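Local coordinates for uncharacterized protein (Exiguobacterium sibiricum, PDB 3B77) that is of unknown function but carries a bacterial pleckstrin homology (PH) domain followed by a helical region that probably serves in oligomerisation, at residues D26-Y31 / C42-A47; D85-I90 / S100-K105; E127-L132 / K177-D182. One frame throughout, in Å; residues are numbered along the deposited sequence.

Contact 1: D26-Y31 / C42-A47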
ATOM      1  N   ASP A  26     -54.274 -21.313   8.461  1.00 77.46           N
ATOM      2  CA  ASP A  26     -52.981 -21.199   9.145  1.00 78.21           C
ATOM      3  C   ASP A  26     -53.099 -20.859  10.620  1.00 76.87           C
ATOM      4  O   ASP A  26     -52.121 -20.427  11.225  1.00 76.77           O
ATOM      5  CB  ASP A  26     -52.106 -20.149   8.470  1.00 79.56           C
ATOM      6  CG  ASP A  26     -51.949 -20.401   6.998  1.00 81.55           C
ATOM      7  OD1 ASP A  26     -52.924 -20.166   6.260  1.00 85.93           O
ATOM      8  OD2 ASP A  26     -50.854 -20.832   6.586  1.00 83.78           O
ATOM      9  N   GLY A  27     -54.281 -21.076  11.197  1.00 75.76           N
ATOM     10  CA  GLY A  27     -54.517 -20.837  12.615  1.00 74.78           C
ATOM     11  C   GLY A  27     -54.580 -19.367  13.014  1.00 73.51           C
ATOM     12  O   GLY A  27     -54.410 -19.019  14.191  1.00 73.79           O
ATOM     13  N   GLU A  28     -54.838 -18.503  12.042  1.00 70.92           N
ATOM     14  CA  GLU A  28     -54.972 -17.095  12.313  1.00 68.85           C
ATOM     15  C   GLU A  28     -56.304 -16.839  13.033  1.00 69.13           C
ATOM     16  O   GLU A  28     -57.367 -17.303  12.614  1.00 69.01           O
ATOM     17  CB  GLU A  28     -54.887 -16.281  11.026  1.00 67.93           C
ATOM     18  CG  GLU A  28     -54.775 -14.798  11.300  1.00 66.22           C
ATOM     19  CD  GLU A  28     -54.766 -13.977  10.060  1.00 64.64           C
ATOM     20  OE1 GLU A  28     -55.283 -14.464   9.047  1.00 61.74           O
ATOM     21  OE2 GLU A  28     -54.277 -12.820  10.100  1.00 63.63           O
ATOM     22  N   LYS A  29     -56.226 -16.072  14.114  1.00 68.86           N
ATOM     23  CA  LYS A  29     -57.344 -15.872  15.005  1.00 68.84           C
ATOM     24  C   LYS A  29     -57.560 -14.364  15.242  1.00 66.82           C
ATOM     25  O   LYS A  29     -56.605 -13.619  15.410  1.00 66.70           O
ATOM     26  CB  LYS A  29     -57.039 -16.656  16.287  1.00 69.73           C
ATOM     27  CG  LYS A  29     -57.880 -16.308  17.498  1.00 72.95           C
ATOM     28  CD  LYS A  29     -57.680 -17.308  18.643  1.00 74.57           C
ATOM     29  CE  LYS A  29     -58.239 -16.756  19.944  1.00 76.33           C
ATOM     30  NZ  LYS A  29     -59.549 -16.124  19.714  1.00 78.84           N
ATOM     31  N   ILE A  30     -58.816 -13.918  15.228  1.00 65.29           N
ATOM     32  CA  ILE A  30     -59.150 -12.491  15.415  1.00 63.70           C
ATOM     33  C   ILE A  30     -59.189 -12.160  16.887  1.00 63.04           C
ATOM     34  O   ILE A  30     -59.865 -12.836  17.641  1.00 64.12           O
ATOM     35  CB  ILE A  30     -60.523 -12.116  14.851  1.00 63.02           C
ATOM     36  CG1 ILE A  30     -60.651 -12.491  13.373  1.00 63.03           C
ATOM     37  CG2 ILE A  30     -60.755 -10.635  15.000  1.00 63.01           C
ATOM     38  CD1 ILE A  30     -62.045 -12.274  12.782  1.00 62.47           C
ATOM     39  N   TYR A  31     -58.452 -11.130  17.294  1.00 62.92           N
ATOM     40  CA  TYR A  31     -58.400 -10.691  18.691  1.00 61.87           C
ATOM     41  C   TYR A  31     -59.090  -9.362  18.932  1.00 61.67           C
ATOM     42  O   TYR A  31     -59.397  -9.029  20.067  1.00 63.13           O
ATOM     43  CB  TYR A  31     -56.959 -10.603  19.170  1.00 61.46           C
ATOM     44  CG  TYR A  31     -56.345 -11.946  19.480  1.00 61.16           C
ATOM     45  CD1 TYR A  31     -55.709 -12.671  18.495  1.00 60.03           C
ATOM     46  CD2 TYR A  31     -56.409 -12.488  20.764  1.00 60.72           C
ATOM     47  CE1 TYR A  31     -55.148 -13.893  18.753  1.00 60.79           C
ATOM     48  CE2 TYR A  31     -55.851 -13.724  21.035  1.00 61.72           C
ATOM     49  CZ  TYR A  31     -55.217 -14.415  20.013  1.00 62.17           C
ATOM     50  OH  TYR A  31     -54.637 -15.639  20.224  1.00 63.04           O
ATOM     51  N   CYS A  42     -59.457  -5.381  11.461  1.00 58.78           N
ATOM     52  CA  CYS A  42     -59.392  -6.692  12.089  1.00 57.98           C
ATOM     53  C   CYS A  42     -57.982  -6.970  12.538  1.00 57.12           C
ATOM     54  O   CYS A  42     -57.093  -7.041  11.714  1.00 57.93           O
ATOM     55  CB  CYS A  42     -59.827  -7.716  11.048  1.00 58.27           C
ATOM     56  SG  CYS A  42     -59.930  -9.394  11.569  1.00 60.07           S
ATOM     57  N   PHE A  43     -57.781  -7.076  13.850  1.00 56.56           N
ATOM     58  CA  PHE A  43     -56.467  -7.331  14.436  1.00 55.11           C
ATOM     59  C   PHE A  43     -56.359  -8.796  14.823  1.00 55.43           C
ATOM     60  O   PHE A  43     -57.040  -9.245  15.726  1.00 54.20           O
ATOM     61  CB  PHE A  43     -56.242  -6.468  15.669  1.00 54.71           C
ATOM     62  CG  PHE A  43     -56.223  -4.989  15.386  1.00 54.73           C
ATOM     63  CD1 PHE A  43     -57.407  -4.268  15.325  1.00 55.00           C
ATOM     64  CD2 PHE A  43     -55.029  -4.330  15.188  1.00 54.02           C
ATOM     65  CE1 PHE A  43     -57.392  -2.898  15.079  1.00 56.45           C
ATOM     66  CE2 PHE A  43     -54.993  -2.992  14.951  1.00 55.87           C
ATOM     67  CZ  PHE A  43     -56.176  -2.257  14.891  1.00 56.38           C
ATOM     68  N   THR A  44     -55.486  -9.524  14.131  1.00 56.36           N
ATOM     69  CA  THR A  44     -55.268 -10.949  14.384  1.00 56.46           C
ATOM     70  C   THR A  44     -53.884 -11.140  14.993  1.00 56.78           C
ATOM     71  O   THR A  44     -53.125 -10.159  15.158  1.00 56.54           O
ATOM     72  CB  THR A  44     -55.336 -11.806  13.080  1.00 56.30           C
ATOM     73  OG1 THR A  44     -54.091 -11.731  12.382  1.00 56.62           O
ATOM     74  CG2 THR A  44     -56.469 -11.355  12.161  1.00 54.49           C
ATOM     75  N   ASN A  45     -53.570 -12.401  15.324  1.00 55.72           N
ATOM     76  CA  ASN A  45     -52.260 -12.753  15.847  1.00 55.49           C
ATOM     77  C   ASN A  45     -51.146 -12.557  14.835  1.00 55.26           C
ATOM     78  O   ASN A  45     -50.007 -12.345  15.213  1.00 56.14           O
ATOM     79  CB  ASN A  45     -52.227 -14.193  16.366  1.00 56.02           C
ATOM     80  CG  ASN A  45     -52.669 -15.188  15.344  1.00 55.81           C
ATOM     81  OD1 ASN A  45     -53.605 -14.943  14.597  1.00 57.99           O
ATOM     82  ND2 ASN A  45     -52.011 -16.315  15.301  1.00 56.18           N
ATOM     83  N   LEU A  46     -51.478 -12.591  13.551  1.00 55.04           N
ATOM     84  CA  LEU A  46     -50.489 -12.463  12.502  1.00 53.81           C
ATOM     85  C   LEU A  46     -50.465 -11.127  11.784  1.00 53.46           C
ATOM     86  O   LEU A  46     -49.413 -10.754  11.252  1.00 55.01           O
ATOM     87  CB  LEU A  46     -50.704 -13.545  11.452  1.00 52.81           C
ATOM     88  CG  LEU A  46     -50.798 -14.987  11.930  1.00 53.89           C
ATOM     89  CD1 LEU A  46     -51.312 -15.858  10.772  1.00 52.72           C
ATOM     90  CD2 LEU A  46     -49.479 -15.557  12.545  1.00 52.37           C
ATOM     91  N   ALA A  47     -51.595 -10.418  11.729  1.00 53.58           N
ATOM     92  CA  ALA A  47     -51.704  -9.223  10.877  1.00 53.27           C
ATOM     93  C   ALA A  47     -52.866  -8.314  11.212  1.00 54.40           C
ATOM     94  O   ALA A  47     -53.756  -8.681  12.008  1.00 55.14           O
ATOM     95  CB  ALA A  47     -51.854  -9.633   9.410  1.00 53.06           C
TER
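The hydroxyl of Thr44 works in two directions at once: it donates to Glu28 and collects two amides from its own turn. OG1 of Thr44 lies 2.5 Å from OE2 of Glu28 and meets that oxygen on the anti side of the carboxylate, 20° out of its plane. Leu46 N donates to Thr44 OG1 at 3.0 Å, which defines an ST turn. Ala47 N donates to Thr44 OG1 at 2.9 Å, which adds an ST motif. Glu28 reaches the hydroxyl because its chain is extended, with CG trans to N (chi1 -170°), and crosses the threonine at about a right angle. CD1 of Leu46 packs on Glu28 CB at 3.6 Å. A valine in place of Thr44 would probably leave the Leu46 and Ala47 amides without this acceptor and Glu28 OE2 without its hydroxyl partner.

Just past the strand pairing, Asn45 N donates to Lys29 O at 3.3 Å, and the side-chain OD1 of Asn45 stands in for the reciprocal backbone acceptor. Lys29 N reaches it over 2.9 Å in a nearly straight bond, 172° at the hydrogen, from above the amide carbonyl plane. Ile30 and Thr44 form the antiparallel non-hydrogen-bonded pair, and Tyr31 N continues the pairing to Phe43 O at 2.8 Å. CG1 of Ile30 rests on Cys42 SG at 3.7 Å.

This is the first hairpin of the four-stranded half of the PH fold. Arg65 on strand 62-67 forms a salt bridge with Glu28 OE2, strand 47-52 flanks Cys42 and Phe43, and helix 184-191 packs on Tyr31 and Phe43.

Contact 2: D85-I90 / S100-K105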
ATOM      1  N   ASP A  85     -67.470  15.272  23.011  1.00 92.37           N
ATOM      2  CA  ASP A  85     -67.058  14.305  21.977  1.00 91.23           C
ATOM      3  C   ASP A  85     -67.715  12.936  22.124  1.00 89.74           C
ATOM      4  O   ASP A  85     -68.001  12.506  23.242  1.00 89.13           O
ATOM      5  CB  ASP A  85     -65.540  14.135  22.003  1.00 91.69           C
ATOM      6  CG  ASP A  85     -64.798  15.427  21.669  1.00 92.41           C
ATOM      7  OD1 ASP A  85     -65.094  16.029  20.615  1.00 91.70           O
ATOM      8  OD2 ASP A  85     -63.899  15.827  22.448  1.00 93.73           O
ATOM      9  N   LEU A  86     -67.938  12.267  20.986  1.00 88.16           N
ATOM     10  CA  LEU A  86     -68.550  10.920  20.942  1.00 87.41           C
ATOM     11  C   LEU A  86     -67.548   9.768  20.719  1.00 85.73           C
ATOM     12  O   LEU A  86     -67.902   8.590  20.833  1.00 84.80           O
ATOM     13  CB  LEU A  86     -69.619  10.859  19.843  1.00 87.77           C
ATOM     14  CG  LEU A  86     -70.893  11.684  20.024  1.00 88.16           C
ATOM     15  CD1 LEU A  86     -71.742  11.577  18.771  1.00 88.02           C
ATOM     16  CD2 LEU A  86     -71.670  11.229  21.263  1.00 87.50           C
ATOM     17  N   ASP A  87     -66.295  10.111  20.435  1.00 83.94           N
ATOM     18  CA  ASP A  87     -65.288   9.113  20.113  1.00 82.34           C
ATOM     19  C   ASP A  87     -63.940   9.259  20.823  1.00 79.64           C
ATOM     20  O   ASP A  87     -63.558  10.335  21.286  1.00 78.78           O
ATOM     21  CB  ASP A  87     -65.058   9.115  18.598  1.00 83.47           C
ATOM     22  CG  ASP A  87     -64.560  10.475  18.064  1.00 84.87           C
ATOM     23  OD1 ASP A  87     -64.228  11.380  18.856  1.00 86.28           O
ATOM     24  OD2 ASP A  87     -64.489  10.634  16.825  1.00 87.95           O
ATOM     25  N   VAL A  88     -63.253   8.126  20.920  1.00 76.53           N
ATOM     26  CA  VAL A  88     -61.860   8.059  21.350  1.00 73.61           C
ATOM     27  C   VAL A  88     -61.084   7.688  20.081  1.00 72.62           C
ATOM     28  O   VAL A  88     -61.593   6.969  19.241  1.00 72.20           O
ATOM     29  CB  VAL A  88     -61.649   7.018  22.486  1.00 73.21           C
ATOM     30  CG1 VAL A  88     -62.423   7.414  23.706  1.00 70.93           C
ATOM     31  CG2 VAL A  88     -62.048   5.606  22.061  1.00 70.66           C
ATOM     32  N   GLU A  89     -59.871   8.199  19.920  1.00 72.01           N
ATOM     33  CA  GLU A  89     -59.087   7.946  18.714  1.00 71.21           C
ATOM     34  C   GLU A  89     -57.814   7.198  19.055  1.00 68.30           C
ATOM     35  O   GLU A  89     -57.075   7.604  19.941  1.00 68.25           O
ATOM     36  CB  GLU A  89     -58.744   9.270  18.027  1.00 71.80           C
ATOM     37  CG  GLU A  89     -57.923   9.129  16.744  1.00 75.40           C
ATOM     38  CD  GLU A  89     -57.116  10.387  16.374  1.00 76.60           C
ATOM     39  OE1 GLU A  89     -56.215  10.792  17.142  1.00 80.32           O
ATOM     40  OE2 GLU A  89     -57.351  10.947  15.289  1.00 82.17           O
ATOM     41  N   ILE A  90     -57.568   6.095  18.347  1.00 66.97           N
ATOM     42  CA  ILE A  90     -56.327   5.317  18.467  1.00 64.09           C
ATOM     43  C   ILE A  90     -55.550   5.497  17.175  1.00 63.69           C
ATOM     44  O   ILE A  90     -56.115   5.486  16.082  1.00 63.03           O
ATOM     45  CB  ILE A  90     -56.580   3.820  18.756  1.00 63.54           C
ATOM     46  CG1 ILE A  90     -55.261   3.098  19.062  1.00 63.21           C
ATOM     47  CG2 ILE A  90     -57.324   3.171  17.613  1.00 62.95           C
ATOM     48  CD1 ILE A  90     -55.448   1.696  19.611  1.00 63.26           C
ATOM     49  N   SER A 100     -55.488   6.035  11.912  1.00 71.33           N
ATOM     50  CA  SER A 100     -56.182   6.775  12.927  1.00 71.13           C
ATOM     51  C   SER A 100     -57.589   6.215  12.924  1.00 69.32           C
ATOM     52  O   SER A 100     -58.279   6.316  11.924  1.00 69.24           O
ATOM     53  CB  SER A 100     -56.193   8.250  12.574  1.00 71.75           C
ATOM     54  OG  SER A 100     -57.054   8.949  13.455  1.00 76.02           O
ATOM     55  N   ILE A 101     -58.007   5.612  14.030  1.00 67.82           N
ATOM     56  CA  ILE A 101     -59.322   4.977  14.106  1.00 66.29           C
ATOM     57  C   ILE A 101     -60.139   5.583  15.234  1.00 67.64           C
ATOM     58  O   ILE A 101     -59.695   5.588  16.379  1.00 66.33           O
ATOM     59  CB  ILE A 101     -59.186   3.446  14.315  1.00 65.61           C
ATOM     60  CG1 ILE A 101     -58.251   2.835  13.250  1.00 63.77           C
ATOM     61  CG2 ILE A 101     -60.557   2.782  14.281  1.00 63.20           C
ATOM     62  CD1 ILE A 101     -57.884   1.388  13.505  1.00 63.15           C
ATOM     63  N   ASP A 102     -61.319   6.107  14.890  1.00 69.83           N
ATOM     64  CA  ASP A 102     -62.261   6.703  15.862  1.00 71.22           C
ATOM     65  C   ASP A 102     -63.238   5.648  16.341  1.00 69.62           C
ATOM     66  O   ASP A 102     -63.808   4.931  15.529  1.00 69.35           O
ATOM     67  CB  ASP A 102     -63.034   7.863  15.240  1.00 73.77           C
ATOM     68  CG  ASP A 102     -62.176   9.108  15.064  1.00 77.40           C
ATOM     69  OD1 ASP A 102     -61.509   9.511  16.043  1.00 84.55           O
ATOM     70  OD2 ASP A 102     -62.179   9.695  13.962  1.00 83.72           O
ATOM     71  N   VAL A 103     -63.418   5.552  17.655  1.00 68.51           N
ATOM     72  CA  VAL A 103     -64.224   4.504  18.252  1.00 68.25           C
ATOM     73  C   VAL A 103     -65.194   5.097  19.275  1.00 71.18           C
ATOM     74  O   VAL A 103     -64.852   6.031  20.009  1.00 70.62           O
ATOM     75  CB  VAL A 103     -63.334   3.435  18.942  1.00 67.15           C
ATOM     76  CG1 VAL A 103     -64.164   2.296  19.471  1.00 63.98           C
ATOM     77  CG2 VAL A 103     -62.311   2.908  17.986  1.00 65.32           C
ATOM     78  N   ASP A 104     -66.400   4.528  19.310  1.00 73.82           N
ATOM     79  CA  ASP A 104     -67.445   4.900  20.249  1.00 75.54           C
ATOM     80  C   ASP A 104     -66.882   5.010  21.659  1.00 75.78           C
ATOM     81  O   ASP A 104     -66.413   4.011  22.216  1.00 74.98           O
ATOM     82  CB  ASP A 104     -68.547   3.830  20.207  1.00 77.20           C
ATOM     83  CG  ASP A 104     -69.822   4.230  20.969  1.00 78.30           C
ATOM     84  OD1 ASP A 104     -69.778   5.043  21.937  1.00 79.59           O
ATOM     85  OD2 ASP A 104     -70.879   3.682  20.585  1.00 80.55           O
ATOM     86  N   LYS A 105     -66.956   6.215  22.242  1.00 76.38           N
ATOM     87  CA  LYS A 105     -66.408   6.447  23.577  1.00 77.63           C
ATOM     88  C   LYS A 105     -66.977   5.505  24.612  1.00 76.77           C
ATOM     89  O   LYS A 105     -66.327   5.263  25.629  1.00 76.69           O
ATOM     90  CB  LYS A 105     -66.584   7.895  24.039  1.00 78.64           C
ATOM     91  CG  LYS A 105     -68.028   8.336  24.265  1.00 80.91           C
ATOM     92  CD  LYS A 105     -68.137   9.837  24.606  1.00 81.71           C
ATOM     93  CE  LYS A 105     -68.083  10.132  26.108  1.00 84.03           C
ATOM     94  NZ  LYS A 105     -68.214  11.610  26.466  1.00 84.19           N
TER
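Ser100 and Glu89 both throw their first side-chain atom trans to the main-chain nitrogen, chi1 being 171° for the serine, and the glutamate then runs on extended until its carboxylate stands beside the serine hydroxyl. Ser100 OG donates to Glu89 OE2 over 2.7 Å, arriving from above the carboxylate, 55° out of its plane. On the same face Asp102 CG swings to the side of its own N, which brings Asp102 OD1 to 3.4 Å from Glu89 CB. Asp102 OD1 also lies 3.3 Å from Asp87 OD2, two acceptors with no hydrogen bond between them and carboxylate planes 24° apart. Such closeness of like charges probably raises the pKa of one of the two acids.

The backbone evidence is that of an antiparallel beta hairpin, the last two strands of the three-stranded half of the PH fold. Val88 with Val103 and Ile90 with Ile101 are hydrogen-bonded pairs, and Glu89 with Asp102 is the non-hydrogen-bonded pair between them. Val88 N to Val103 O and Ile101 N to Ile90 O both measure 2.8 Å. The face opposite the acids is apolar: CG2 of Ile90 sits 3.8 Å from CB of Ile101, the two chains lying side by side, and helix 108-146 covers Val88, Ile90 and Val103 through Val111, Leu114 and Leu118.

At the open end Lys105 N bonds to Leu86 O at 2.9 Å. The lysine chain lies along the backbone of Asp85 and Leu86; Lys105 NZ makes only a weak bond to Asp85 O at 3.4 Å, and a hydrogen bond to Gly82 O.

Contact 3: E127-L132 / K177-D182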
ATOM      1  N   GLU A 127     -37.147  -3.860  19.892  1.00 61.41           N
ATOM      2  CA  GLU A 127     -36.077  -4.521  20.585  1.00 63.56           C
ATOM      3  C   GLU A 127     -35.471  -5.584  19.677  1.00 61.01           C
ATOM      4  O   GLU A 127     -34.261  -5.683  19.583  1.00 63.13           O
ATOM      5  CB  GLU A 127     -36.582  -5.090  21.909  1.00 67.06           C
ATOM      6  CG  GLU A 127     -35.639  -4.753  23.067  1.00 74.59           C
ATOM      7  CD  GLU A 127     -36.384  -4.290  24.319  1.00 80.26           C
ATOM      8  OE1 GLU A 127     -36.690  -5.166  25.184  1.00 84.86           O
ATOM      9  OE2 GLU A 127     -36.671  -3.048  24.408  1.00 84.58           O
ATOM     10  N   GLY A 128     -36.303  -6.317  18.953  1.00 59.19           N
ATOM     11  CA  GLY A 128     -35.836  -7.307  18.016  1.00 57.76           C
ATOM     12  C   GLY A 128     -34.907  -6.737  16.969  1.00 57.37           C
ATOM     13  O   GLY A 128     -33.919  -7.386  16.597  1.00 57.50           O
ATOM     14  N   GLN A 129     -35.211  -5.541  16.471  1.00 56.51           N
ATOM     15  CA  GLN A 129     -34.338  -4.925  15.475  1.00 57.83           C
ATOM     16  C   GLN A 129     -32.963  -4.656  16.053  1.00 56.72           C
ATOM     17  O   GLN A 129     -31.960  -4.767  15.337  1.00 58.15           O
ATOM     18  CB  GLN A 129     -34.957  -3.637  14.858  1.00 60.08           C
ATOM     19  CG  GLN A 129     -36.064  -3.928  13.794  1.00 64.71           C
ATOM     20  CD  GLN A 129     -35.617  -4.965  12.715  1.00 69.20           C
ATOM     21  OE1 GLN A 129     -34.760  -4.677  11.859  1.00 73.42           O
ATOM     22  NE2 GLN A 129     -36.191  -6.188  12.784  1.00 70.79           N
ATOM     23  N   LYS A 130     -32.910  -4.311  17.343  1.00 56.33           N
ATOM     24  CA  LYS A 130     -31.631  -4.079  18.011  1.00 56.75           C
ATOM     25  C   LYS A 130     -30.840  -5.387  18.125  1.00 54.84           C
ATOM     26  O   LYS A 130     -29.636  -5.400  17.957  1.00 54.92           O
ATOM     27  CB  LYS A 130     -31.839  -3.437  19.403  1.00 58.52           C
ATOM     28  CG  LYS A 130     -32.383  -1.981  19.422  1.00 60.75           C
HETATM   29  N   MSE A 131     -31.531  -6.482  18.425  1.00 53.72           N
HETATM   30  CA  MSE A 131     -30.892  -7.800  18.536  1.00 53.36           C
HETATM   31  C   MSE A 131     -30.412  -8.305  17.195  1.00 54.12           C
HETATM   32  O   MSE A 131     -29.365  -8.876  17.148  1.00 52.72           O
HETATM   33  CB  MSE A 131     -31.840  -8.815  19.122  1.00 52.78           C
HETATM   34  CG  MSE A 131     -32.334  -8.468  20.503  1.00 52.75           C
HETATM   35 SE   MSE A 131     -30.930  -8.390  21.878  0.75 55.33          SE
HETATM   36  CE  MSE A 131     -30.813  -6.430  22.139  1.00 55.21           C
ATOM     37  N   LEU A 132     -31.148  -8.060  16.105  1.00 55.81           N
ATOM     38  CA  LEU A 132     -30.661  -8.430  14.768  1.00 57.11           C
ATOM     39  C   LEU A 132     -29.309  -7.783  14.490  1.00 57.50           C
ATOM     40  O   LEU A 132     -28.400  -8.450  13.994  1.00 57.04           O
ATOM     41  CB  LEU A 132     -31.631  -7.998  13.644  1.00 57.38           C
ATOM     42  CG  LEU A 132     -32.691  -8.970  13.174  1.00 57.62           C
ATOM     43  CD1 LEU A 132     -33.429  -8.350  11.993  1.00 58.19           C
ATOM     44  CD2 LEU A 132     -32.063 -10.302  12.796  1.00 56.34           C
ATOM     45  N   LYS A 177     -35.997 -15.367  14.606  1.00 62.33           N
ATOM     46  CA  LYS A 177     -36.194 -15.078  16.024  1.00 61.88           C
ATOM     47  C   LYS A 177     -36.595 -13.637  16.306  1.00 61.16           C
ATOM     48  O   LYS A 177     -37.452 -13.404  17.146  1.00 63.00           O
ATOM     49  CB  LYS A 177     -34.929 -15.371  16.792  1.00 63.03           C
ATOM     50  CG  LYS A 177     -35.097 -15.288  18.283  1.00 66.08           C
ATOM     51  CD  LYS A 177     -33.945 -15.994  18.987  1.00 69.25           C
ATOM     52  CE  LYS A 177     -34.133 -16.009  20.500  1.00 72.39           C
ATOM     53  NZ  LYS A 177     -33.075 -16.766  21.259  1.00 74.82           N
ATOM     54  N   TRP A 178     -35.965 -12.679  15.627  1.00 59.09           N
ATOM     55  CA  TRP A 178     -36.161 -11.292  15.933  1.00 59.60           C
ATOM     56  C   TRP A 178     -37.143 -10.597  14.985  1.00 61.49           C
ATOM     57  O   TRP A 178     -37.388  -9.413  15.152  1.00 64.44           O
ATOM     58  CB  TRP A 178     -34.814 -10.545  15.970  1.00 58.18           C
ATOM     59  CG  TRP A 178     -33.809 -11.202  16.833  1.00 56.50           C
ATOM     60  CD1 TRP A 178     -32.650 -11.795  16.442  1.00 56.70           C
ATOM     61  CD2 TRP A 178     -33.917 -11.434  18.233  1.00 55.54           C
ATOM     62  NE1 TRP A 178     -32.011 -12.375  17.526  1.00 54.87           N
ATOM     63  CE2 TRP A 178     -32.771 -12.162  18.635  1.00 54.49           C
ATOM     64  CE3 TRP A 178     -34.876 -11.105  19.186  1.00 55.21           C
ATOM     65  CZ2 TRP A 178     -32.538 -12.520  19.945  1.00 55.32           C
ATOM     66  CZ3 TRP A 178     -34.654 -11.467  20.490  1.00 55.97           C
ATOM     67  CH2 TRP A 178     -33.494 -12.190  20.863  1.00 56.35           C
ATOM     68  N   ASN A 179     -37.654 -11.314  13.983  1.00 63.37           N
ATOM     69  CA  ASN A 179     -38.801 -10.880  13.176  1.00 63.79           C
ATOM     70  C   ASN A 179     -39.915 -11.875  13.422  1.00 63.81           C
ATOM     71  O   ASN A 179     -40.351 -12.543  12.484  1.00 64.58           O
ATOM     72  CB  ASN A 179     -38.514 -10.913  11.684  1.00 63.89           C
ATOM     73  CG  ASN A 179     -37.517  -9.914  11.268  1.00 63.96           C
ATOM     74  OD1 ASN A 179     -37.783  -8.711  11.271  1.00 63.73           O
ATOM     75  ND2 ASN A 179     -36.372 -10.401  10.824  1.00 64.16           N
ATOM     76  N   GLN A 180     -40.384 -11.985  14.661  1.00 63.57           N
ATOM     77  CA  GLN A 180     -41.424 -12.961  14.969  1.00 63.18           C
ATOM     78  C   GLN A 180     -42.735 -12.686  14.223  1.00 63.24           C
ATOM     79  O   GLN A 180     -43.084 -11.543  13.908  1.00 62.74           O
ATOM     80  CB  GLN A 180     -41.606 -13.122  16.473  1.00 62.75           C
ATOM     81  CG  GLN A 180     -42.511 -12.172  17.192  1.00 63.76           C
ATOM     82  CD  GLN A 180     -42.511 -12.427  18.738  1.00 64.65           C
ATOM     83  OE1 GLN A 180     -41.441 -12.560  19.373  1.00 65.04           O
ATOM     84  NE2 GLN A 180     -43.709 -12.489  19.336  1.00 62.46           N
ATOM     85  N   LYS A 181     -43.439 -13.756  13.903  1.00 62.94           N
ATOM     86  CA  LYS A 181     -44.656 -13.656  13.107  1.00 64.43           C
ATOM     87  C   LYS A 181     -45.910 -13.468  13.951  1.00 63.22           C
ATOM     88  O   LYS A 181     -46.798 -12.689  13.596  1.00 62.01           O
ATOM     89  CB  LYS A 181     -44.790 -14.910  12.219  1.00 65.88           C
ATOM     90  CG  LYS A 181     -43.966 -14.788  10.954  1.00 68.94           C
ATOM     91  CD  LYS A 181     -43.636 -16.104  10.282  1.00 73.72           C
ATOM     92  CE  LYS A 181     -43.263 -15.861   8.781  1.00 77.65           C
ATOM     93  NZ  LYS A 181     -42.563 -14.529   8.517  1.00 81.19           N
ATOM     94  N   ASP A 182     -45.931 -14.169  15.080  1.00 61.59           N
ATOM     95  CA  ASP A 182     -47.090 -14.285  15.925  1.00 62.24           C
ATOM     96  C   ASP A 182     -46.998 -13.447  17.219  1.00 61.83           C
ATOM     97  O   ASP A 182     -46.041 -13.538  17.987  1.00 62.11           O
ATOM     98  CB  ASP A 182     -47.263 -15.768  16.271  1.00 63.30           C
ATOM     99  CG  ASP A 182     -48.626 -16.101  16.728  1.00 63.51           C
ATOM    100  OD1 ASP A 182     -49.298 -15.261  17.343  1.00 69.27           O
ATOM    101  OD2 ASP A 182     -49.032 -17.231  16.474  1.00 67.85           O
TER
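Leu132 N donates to Gly128 O over 2.9 Å within the long helix, and CB of Trp178 packs against that same Gly128 O at 3.3 Å without bonding to it. The CA atoms of Gly128 and Trp178 are only 4.5 Å apart. Such closeness is consistent with a glycine here, since a beta carbon at position 128 would fall 2.6 Å from Trp178 O, a clash.

The indole carries most of the contact. With CG beside its own N (chi1 -51°), Trp178 turns its ring under Met131, a selenomethionine. Met131 CB lies 3.6 Å from the centroid of the six-membered ring of Trp178, only 17° off the normal, which is a CH-pi contact over the face. SE of Met131 lies 5.0 Å from the same centroid, above the same face, a more distant Met-aromatic contact, the chain being bent at its second and third torsions. The opposite face is covered by CG of Lys177. Leu132 works at the rim instead: its CD2 is near the ring plane, 4.0 Å from Trp178 CD1, and Leu132 CG touches Trp178 CB at 3.8 Å as the two chains slide past each other in opposite directions.

The motif is a helical hairpin, with the C-terminal end of helix 156-178 laid against the middle of the long helix 108-146. Residues 177-182 belong to the YvbH-like oligomerisation region. Consistent with that, Phe168 and Tyr175 of a neighbouring subunit pack on Trp178 and Met131, and Glu127 forms a salt bridge with Lys181 of that subunit. Within the chain, Trp178 NE1 is hydrogen-bonded to His174 ND1, and Asn179 ND2 to Tyr175 O of its own chain. Leu132 crosses the side chain of Asn179 at about a right angle.

From the N terminus the three contacts close in series, with no nesting or crossing. Contact 1 closes the hairpin of strands 30-35 and 39-44, contact 2 that of strands 87-94 and 97-104, and contact 3 the much longer excursion through the turn between helices 108-146 and 156-178. One place where the two sheets of the PH domain meet is Phe43 CZ of contact 1, 4.3 Å from Ile101 CD1 of contact 2. The last residue of contact 3 comes back to the turn of contact 1, with Asp182 OD1 3.3 Å from Asn45 CB. Contacts 2 and 3 stay about 18 Å apart at their nearest atoms, yet helix 108-146 runs from one to the other.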